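Local coordinates for hypothetical protein PH0250 (Pyrococcus horikoshii, PDB 2EKD) that is of unknown function but probably belongs to the P-loop NTPase clan, with a KaiC-like domain, so a nucleotide-related role is possible though unproven, at residues A28-Y33 with A62-A67. Sequence-based numbering, arbitrary orientation.
Sequences AELLLY and AGFDVA
Y33 reaches from its helix to segment 62-67 and meets it with ring and hydroxyl. From CB, which points toward the segment, CG lies anti to the backbone N (chi1 -174°), and this carries the ring outward from the helix. Y33 CG is near F64 CD2, and Y33 CD2 and Y33 CE2 both lie 3.7 Å from F64 CD2. That carbon stands over the face of the tyrosine, shifted toward the rim, in a T-shaped pair with the edge of F64 toward the face of Y33 and the planes at 67°. At the ring edge, near its plane, Y33 CE1 lies 3.1 Å from D65 O. Y33 CZ is close to both D65 O and F64 CD2. Y33 OH donates a 2.8 Å hydrogen bond to D65 O. It arrives in the carbonyl plane on a lone pair, with a C=O...OH angle of 140°. A water accepts from D65 N and gives a weak bond to Y33 OH, so the hydroxyl reaches the D65 backbone by two routes. L30, one turn earlier, adds L30 CD2 against F64 CZ at 3.3 Å. Before F64, G63 ends helix 51-61 in a Schellman motif; after D65, V66 is the N-cap of helix 67-70. This surface contact therefore ties the link between those helices to helix 29-37. On that helix, L32 packs on F55 of helix 51-61 and on strand 114-119, while L31 touches strand 17-22.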
ATOM      1  N   ALA F  28       2.697  20.643  20.798  1.00 19.87           N
ATOM      2  CA  ALA F  28       3.131  19.900  21.976  1.00 19.17           C
ATOM      3  C   ALA F  28       4.083  20.686  22.876  1.00 17.88           C
ATOM      4  O   ALA F  28       4.221  20.379  24.054  1.00 18.22           O
ATOM      5  CB  ALA F  28       3.786  18.582  21.545  1.00 18.02           C
ATOM      6  N   GLU F  29       4.745  21.696  22.326  1.00 17.42           N
ATOM      7  CA  GLU F  29       5.661  22.499  23.122  1.00 18.74           C
ATOM      8  C   GLU F  29       4.934  23.137  24.322  1.00 19.98           C
ATOM      9  O   GLU F  29       5.539  23.337  25.384  1.00 19.67           O
ATOM     10  CB  GLU F  29       6.301  23.593  22.259  1.00 19.14           C
ATOM     11  CG  GLU F  29       5.300  24.537  21.615  1.00 20.56           C
ATOM     12  CD  GLU F  29       5.006  24.191  20.161  1.00 24.87           C
ATOM     13  OE1 GLU F  29       5.128  23.006  19.778  1.00 24.91           O
ATOM     14  OE2 GLU F  29       4.638  25.109  19.399  1.00 26.78           O
ATOM     15  N   LEU F  30       3.647  23.448  24.152  1.00 18.06           N
ATOM     16  CA  LEU F  30       2.859  24.056  25.228  1.00 20.32           C
ATOM     17  C   LEU F  30       2.773  23.129  26.441  1.00 19.78           C
ATOM     18  O   LEU F  30       2.836  23.586  27.584  1.00 20.06           O
ATOM     19  CB  LEU F  30       1.436  24.393  24.759  1.00 18.44           C
ATOM     20  CG  LEU F  30       1.227  25.393  23.621  1.00 22.78           C
ATOM     21  CD1 LEU F  30      -0.264  25.708  23.490  1.00 21.83           C
ATOM     22  CD2 LEU F  30       2.004  26.670  23.900  1.00 22.56           C
ATOM     23  N   LEU F  31       2.628  21.831  26.187  1.00 19.14           N
ATOM     24  CA  LEU F  31       2.539  20.851  27.266  1.00 20.85           C
ATOM     25  C   LEU F  31       3.901  20.705  27.927  1.00 20.28           C
ATOM     26  O   LEU F  31       3.999  20.478  29.136  1.00 18.39           O
ATOM     27  CB  LEU F  31       2.086  19.488  26.736  1.00 20.03           C
ATOM     28  CG  LEU F  31       1.956  18.420  27.829  1.00 23.64           C
ATOM     29  CD1 LEU F  31       0.902  18.860  28.856  1.00 21.10           C
ATOM     30  CD2 LEU F  31       1.572  17.077  27.206  1.00 21.97           C
ATOM     31  N   LEU F  32       4.951  20.827  27.121  1.00 20.28           N
ATOM     32  CA  LEU F  32       6.305  20.730  27.638  1.00 20.51           C
ATOM     33  C   LEU F  32       6.559  21.913  28.562  1.00 20.22           C
ATOM     34  O   LEU F  32       7.094  21.751  29.655  1.00 23.15           O
ATOM     35  CB  LEU F  32       7.336  20.774  26.510  1.00 20.77           C
ATOM     36  CG  LEU F  32       8.750  20.883  27.099  1.00 22.98           C
ATOM     37  CD1 LEU F  32       9.114  19.547  27.762  1.00 20.53           C
ATOM     38  CD2 LEU F  32       9.752  21.255  26.018  1.00 22.78           C
ATOM     39  N   TYR F  33       6.190  23.106  28.107  1.00 19.79           N
ATOM     40  CA  TYR F  33       6.388  24.307  28.904  1.00 20.74           C
ATOM     41  C   TYR F  33       5.665  24.139  30.233  1.00 21.44           C
ATOM     42  O   TYR F  33       6.194  24.475  31.284  1.00 22.11           O
ATOM     43  CB  TYR F  33       5.829  25.539  28.188  1.00 19.44           C
ATOM     44  CG  TYR F  33       6.143  26.827  28.913  1.00 20.60           C
ATOM     45  CD1 TYR F  33       7.415  27.391  28.842  1.00 21.88           C
ATOM     46  CD2 TYR F  33       5.183  27.457  29.708  1.00 21.83           C
ATOM     47  CE1 TYR F  33       7.731  28.547  29.541  1.00 23.07           C
ATOM     48  CE2 TYR F  33       5.490  28.621  30.420  1.00 24.01           C
ATOM     49  CZ  TYR F  33       6.768  29.159  30.330  1.00 25.81           C
ATOM     50  OH  TYR F  33       7.089  30.303  31.026  1.00 27.22           O
ATOM     51  N   ALA F  62       6.502  32.429  20.317  1.00 22.25           N
ATOM     52  CA  ALA F  62       5.115  32.492  20.777  1.00 24.37           C
ATOM     53  C   ALA F  62       4.933  33.521  21.890  1.00 25.43           C
ATOM     54  O   ALA F  62       3.805  33.849  22.253  1.00 27.29           O
ATOM     55  CB  ALA F  62       4.648  31.106  21.260  1.00 21.41           C
ATOM     56  N   GLY F  63       6.044  34.016  22.433  1.00 26.71           N
ATOM     57  CA  GLY F  63       5.981  35.013  23.489  1.00 26.96           C
ATOM     58  C   GLY F  63       6.133  34.493  24.910  1.00 29.13           C
ATOM     59  O   GLY F  63       5.997  35.247  25.875  1.00 27.83           O
ATOM     60  N   PHE F  64       6.410  33.204  25.061  1.00 29.94           N
ATOM     61  CA  PHE F  64       6.570  32.651  26.398  1.00 30.61           C
ATOM     62  C   PHE F  64       7.894  33.081  27.024  1.00 31.27           C
ATOM     63  O   PHE F  64       8.848  33.423  26.327  1.00 32.07           O
ATOM     64  CB  PHE F  64       6.521  31.120  26.365  1.00 28.19           C
ATOM     65  CG  PHE F  64       5.154  30.555  26.087  1.00 28.52           C
ATOM     66  CD1 PHE F  64       4.575  30.675  24.826  1.00 27.21           C
ATOM     67  CD2 PHE F  64       4.444  29.899  27.091  1.00 28.57           C
ATOM     68  CE1 PHE F  64       3.310  30.152  24.566  1.00 26.88           C
ATOM     69  CE2 PHE F  64       3.173  29.369  26.842  1.00 28.84           C
ATOM     70  CZ  PHE F  64       2.606  29.497  25.576  1.00 26.30           C
ATOM     71  N   ASP F  65       7.937  33.083  28.348  1.00 31.69           N
ATOM     72  CA  ASP F  65       9.163  33.401  29.058  1.00 32.15           C
ATOM     73  C   ASP F  65       9.889  32.059  29.075  1.00 31.08           C
ATOM     74  O   ASP F  65       9.458  31.127  29.747  1.00 29.79           O
ATOM     75  CB  ASP F  65       8.854  33.861  30.483  1.00 34.91           C
ATOM     76  CG  ASP F  65      10.080  33.868  31.369  1.00 38.25           C
ATOM     77  OD1 ASP F  65      11.103  34.469  30.974  1.00 38.35           O
ATOM     78  OD2 ASP F  65      10.018  33.271  32.465  1.00 42.68           O
ATOM     79  N   VAL F  66      10.978  31.962  28.322  1.00 30.24           N
ATOM     80  CA  VAL F  66      11.725  30.717  28.226  1.00 29.60           C
ATOM     81  C   VAL F  66      12.922  30.571  29.160  1.00 29.90           C
ATOM     82  O   VAL F  66      13.789  29.732  28.930  1.00 29.10           O
ATOM     83  CB  VAL F  66      12.194  30.478  26.773  1.00 29.79           C
ATOM     84  CG1 VAL F  66      10.990  30.251  25.878  1.00 30.31           C
ATOM     85  CG2 VAL F  66      12.991  31.682  26.276  1.00 30.77           C
ATOM     86  N   ALA F  67      12.980  31.382  30.211  1.00 30.93           N
ATOM     87  CA  ALA F  67      14.078  31.268  31.164  1.00 30.29           C
ATOM     88  C   ALA F  67      13.982  29.912  31.887  1.00 29.72           C
ATOM     89  O   ALA F  67      14.996  29.247  32.119  1.00 30.32           O
ATOM     90  CB  ALA F  67      14.032  32.412  32.164  1.00 30.14           C
TER
HETATM   91  O   HOH W   1       5.478  32.866  29.703  1.00 30.26           O